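Local structure of RIM-binding protein, isoform F (Drosophila melanogaster, 4Z8A) at residues I44-G49 with M58-G63; V35-K40 with G66-N71. The protein binds, through its third SH3 domain, a peptide derived from the calcium channel Cacophony, and probably links such partners at synaptic active zones. One frame throughout, in Å; residues are numbered along the deposited sequence. Where two conformers were deposited one is given.

Contact 1 of 2, residues I44-G49 with M58-G63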
# COMPACT_ATOMS: atom_id res chain seq x y z
N ILE A 44 4.29 10.36 0.40
CA ILE A 44 5.09 9.23 -0.04
C ILE A 44 5.28 8.20 1.07
O ILE A 44 5.67 8.53 2.18
CB ILE A 44 6.46 9.70 -0.58
CG1 ILE A 44 6.23 10.58 -1.81
CG2 ILE A 44 7.33 8.51 -0.93
CD1 ILE A 44 7.51 11.11 -2.43
N ILE A 45 4.97 6.96 0.72
CA ILE A 45 5.02 5.82 1.64
C ILE A 45 6.28 5.02 1.40
O ILE A 45 6.57 4.68 0.26
CB ILE A 45 3.81 4.87 1.44
CG1 ILE A 45 2.50 5.66 1.29
CG2 ILE A 45 3.75 3.79 2.53
CD1 ILE A 45 2.11 6.48 2.48
N LEU A 46 7.04 4.73 2.45
CA LEU A 46 8.15 3.79 2.31
C LEU A 46 7.60 2.38 2.41
O LEU A 46 6.98 2.04 3.42
CB LEU A 46 9.23 4.00 3.38
CG LEU A 46 10.10 5.25 3.22
CD1 LEU A 46 10.92 5.48 4.48
CD2 LEU A 46 11.03 5.10 2.02
N VAL A 47 7.83 1.56 1.39
CA VAL A 47 7.26 0.23 1.32
C VAL A 47 8.35 -0.83 1.49
O VAL A 47 9.39 -0.77 0.85
CB VAL A 47 6.52 0.04 -0.03
CG1 VAL A 47 6.27 -1.41 -0.30
CG2 VAL A 47 5.24 0.88 -0.04
N TYR A 48 8.12 -1.80 2.38
CA TYR A 48 9.11 -2.81 2.72
C TYR A 48 8.75 -4.16 2.13
O TYR A 48 7.73 -4.72 2.48
CB TYR A 48 9.24 -2.93 4.25
CG TYR A 48 9.63 -1.61 4.85
CD1 TYR A 48 8.68 -0.65 5.18
CD2 TYR A 48 10.96 -1.30 5.04
CE1 TYR A 48 9.06 0.58 5.68
CE2 TYR A 48 11.34 -0.09 5.55
CZ TYR A 48 10.40 0.83 5.86
OH TYR A 48 10.85 2.03 6.36
N GLY A 49 9.60 -4.71 1.27
CA GLY A 49 9.32 -6.00 0.69
C GLY A 49 8.19 -6.00 -0.33
O GLY A 49 7.81 -4.96 -0.87
N MET A 58 3.40 -3.55 3.26
CA MET A 58 3.75 -2.99 4.57
C MET A 58 4.43 -1.64 4.36
O MET A 58 5.45 -1.58 3.70
CB MET A 58 4.67 -3.91 5.35
CG MET A 58 5.18 -3.27 6.66
SD MET A 58 3.85 -2.84 7.83
CE MET A 58 3.05 -4.43 8.06
N GLY A 59 3.86 -0.57 4.91
CA GLY A 59 4.38 0.76 4.67
C GLY A 59 4.66 1.55 5.94
O GLY A 59 4.19 1.20 7.03
N GLU A 60 5.43 2.62 5.79
CA GLU A 60 5.70 3.58 6.87
C GLU A 60 5.37 4.96 6.39
O GLU A 60 5.64 5.31 5.23
CB GLU A 60 7.16 3.53 7.30
CG GLU A 60 7.49 4.38 8.52
CD GLU A 60 7.78 5.84 8.22
OE1 GLU A 60 7.98 6.21 7.02
OE2 GLU A 60 7.83 6.63 9.19
N LEU A 61 4.80 5.77 7.28
CA LEU A 61 4.52 7.16 6.94
C LEU A 61 4.45 7.99 8.21
O LEU A 61 3.65 7.73 9.09
CB LEU A 61 3.21 7.28 6.14
CG LEU A 61 2.67 8.70 5.92
CD1 LEU A 61 3.65 9.56 5.09
CD2 LEU A 61 1.28 8.68 5.25
N ASP A 62 5.32 8.99 8.29
CA ASP A 62 5.39 9.90 9.44
C ASP A 62 5.33 9.19 10.80
O ASP A 62 4.56 9.56 11.68
CB ASP A 62 4.27 10.95 9.36
CG ASP A 62 4.48 11.94 8.21
OD1 ASP A 62 5.65 12.33 7.95
OD2 ASP A 62 3.48 12.34 7.58
N GLY A 63 6.16 8.16 10.96
CA GLY A 63 6.31 7.52 12.26
C GLY A 63 5.33 6.40 12.54
O GLY A 63 5.44 5.73 13.56
O HOH W 1 5.13 -4.99 1.58
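Leu46 and Glu60 pair through their backbones as an antiparallel hydrogen-bonded pair: Leu46 N reaches Glu60 O at 3.2 Å and Glu60 N returns to Leu46 O at 2.9 Å. Farther along, Tyr48 N bonds to Met58 O, and one water, accepting from Met58 N and donating to Tyr48 O, bridges the two backbones. Glu60 lies alongside Leu46 and Tyr48 on one face of the sheet. Glu60 CB sits in the plane of the Tyr48 ring, at the edge, 3.9 Å from Tyr48 CE1. CG leaves anti to the backbone N (chi1 -174°), and a bend at chi2 then turns the carboxylate almost perpendicular to that ring. Glu60 OE1 comes 4.0 Å from Leu46 CD1, whereas Glu60 OE2 accepts from Gly63 N at 2.9 Å, from above the carboxylate plane, so the side chain also ties down the turn after its own strand. On the other face Ile45, in one of its two conformers, lays CG2 against the backbone of Gly59, 3.8 Å from Gly59 CA. In the same conformer Ile45 CD1 packs on Leu61 CD2 at 3.6 Å. This hairpin forms the middle of the SH3 sheet, with strand 12-16 bonded to 44-48 on one side and strand 64-69 bonded to 56-61 on the other.

Contact 2 of 2, residues V35-K40 with G66-N71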
# COMPACT_ATOMS: atom_id res chain seq x y z
N VAL A 35 -4.89 -2.43 11.43
CA VAL A 35 -3.69 -2.83 10.71
C VAL A 35 -3.34 -2.00 9.47
O VAL A 35 -2.23 -2.15 8.95
CB VAL A 35 -3.76 -4.33 10.28
CG1 VAL A 35 -4.07 -5.25 11.51
CG2 VAL A 35 -4.76 -4.53 9.17
N GLU A 36 -4.25 -1.12 9.03
CA GLU A 36 -4.03 -0.31 7.82
C GLU A 36 -3.63 1.13 8.14
O GLU A 36 -3.96 1.68 9.19
CB GLU A 36 -5.28 -0.34 6.92
CG GLU A 36 -5.59 -1.74 6.44
CD GLU A 36 -6.85 -1.84 5.58
OE1 GLU A 36 -7.39 -0.80 5.17
OE2 GLU A 36 -7.30 -2.98 5.36
N LEU A 37 -2.87 1.72 7.22
CA LEU A 37 -2.33 3.06 7.37
C LEU A 37 -3.22 4.09 6.65
O LEU A 37 -3.73 3.81 5.56
CB LEU A 37 -0.90 3.07 6.81
CG LEU A 37 0.07 4.23 7.01
CD1 LEU A 37 0.27 4.48 8.48
CD2 LEU A 37 1.40 3.85 6.37
N CYS A 38 -3.43 5.24 7.30
CA CYS A 38 -4.13 6.36 6.69
C CYS A 38 -3.15 7.26 5.91
O CYS A 38 -2.04 7.48 6.36
CB CYS A 38 -4.83 7.16 7.79
SG CYS A 38 -5.94 8.44 7.23
N PHE A 39 -3.56 7.78 4.75
CA PHE A 39 -2.68 8.71 4.03
C PHE A 39 -3.46 9.60 3.07
O PHE A 39 -4.64 9.37 2.81
CB PHE A 39 -1.58 7.95 3.27
CG PHE A 39 -2.09 6.86 2.35
CD1 PHE A 39 -2.47 7.15 1.06
CD2 PHE A 39 -2.18 5.55 2.80
CE1 PHE A 39 -2.93 6.16 0.22
CE2 PHE A 39 -2.62 4.56 1.98
CZ PHE A 39 -3.01 4.87 0.67
N LYS A 40 -2.77 10.62 2.55
CA LYS A 40 -3.37 11.59 1.64
C LYS A 40 -2.63 11.64 0.31
O LYS A 40 -1.44 11.35 0.22
CB LYS A 40 -3.37 12.99 2.27
CG LYS A 40 -4.21 13.08 3.56
CD LYS A 40 -5.71 13.06 3.27
CE LYS A 40 -6.52 13.32 4.54
NZ LYS A 40 -7.96 13.55 4.24
N GLY A 66 1.96 0.45 8.78
CA GLY A 66 0.75 -0.34 8.58
C GLY A 66 0.60 -0.73 7.13
O GLY A 66 1.33 -0.25 6.27
N LEU A 67 -0.41 -1.56 6.87
CA LEU A 67 -0.66 -2.03 5.52
C LEU A 67 -1.33 -0.95 4.68
O LEU A 67 -2.21 -0.23 5.15
CB LEU A 67 -1.53 -3.30 5.56
CG LEU A 67 -0.90 -4.51 6.26
CD1 LEU A 67 -1.92 -5.65 6.35
CD2 LEU A 67 0.36 -4.99 5.56
N VAL A 68 -0.92 -0.86 3.42
CA VAL A 68 -1.48 0.10 2.47
C VAL A 68 -1.93 -0.61 1.18
O VAL A 68 -1.27 -1.52 0.70
CB VAL A 68 -0.46 1.21 2.14
CG1 VAL A 68 -0.05 1.94 3.39
CG2 VAL A 68 0.76 0.63 1.48
N PRO A 69 -3.10 -0.21 0.65
CA PRO A 69 -3.62 -0.84 -0.57
C PRO A 69 -2.82 -0.45 -1.81
O PRO A 69 -2.72 0.73 -2.12
CB PRO A 69 -5.06 -0.31 -0.66
CG PRO A 69 -5.03 1.00 0.01
CD PRO A 69 -3.95 0.90 1.12
N SER A 70 -2.28 -1.43 -2.51
CA SER A 70 -1.40 -1.16 -3.65
C SER A 70 -2.09 -0.33 -4.73
O SER A 70 -1.44 0.43 -5.44
CB SER A 70 -0.90 -2.48 -4.24
OG SER A 70 -2.00 -3.29 -4.66
N ASN A 71 -3.42 -0.46 -4.84
CA ASN A 71 -4.12 0.18 -5.93
C ASN A 71 -4.37 1.66 -5.69
O ASN A 71 -4.91 2.32 -6.55
CB ASN A 71 -5.42 -0.58 -6.27
CG ASN A 71 -6.37 -0.73 -5.09
OD1 ASN A 71 -5.98 -0.67 -3.93
ND2 ASN A 71 -7.66 -0.94 -5.40
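Leu67 is clasped by the backbone at the end of helix 32-35 and just beyond it: Leu67 N donates to Val35 O at 2.8 Å, and Leu67 O accepts from Leu37 N at 2.9 Å. Glu36, between these two bonds, brings its CA to 3.2 Å from Leu67 O, a CA-H...O contact. The packing is closest on the inner side. There Val68 CG1 rests 3.7 Å from Leu37 CB, the two side chains running the same way, and also touches Phe39 CE2. With chi1 at 53°, the Phe39 ring is carried toward Val68 and Pro69, and its edge meets Pro69 CD in plane, 4.0 Å from Phe39 CE2. Gly66 lies close against the Val35-Leu37 backbone, its CA 3.5 Å from Val35 O. The outer side is looser: Val35 CG2 and Leu67 CD1 lie side by side at 4.2 Å, and both residues pack on a basic side chain of the bound peptide. Glu36 extends its carboxylate to Tyr21 and Ser27 through OE1, and to Asn29 and the peptide's basic group through OE2. A backbone clasp with an apolar inner side thus carries an acidic group, whose salt bridge to the peptide suggests that charge probably contributes to recognition.

Strands 56-61 and 64-69 are neighbours in one sheet, and they join the two contacts: Gly59 N probably bonds to Gly66 O, while Leu61 CD2 packs against Phe39 CB. Contact 1, nested in sequence within the loop closed by contact 2, is a regular hairpin pairing, partly buried, with Leu46, Tyr48, Met58 and Glu60 on one face and Val47 on the other. Contact 2 is more deeply buried, yet pairs a segment without regular structure to an edge strand through a single bridge. Both turn apolar groups into the shared SH3 core; contact 2 also borders the bound peptide, through Glu36, Leu67 and Pro69, with Asn71 of the same segment bonded to it.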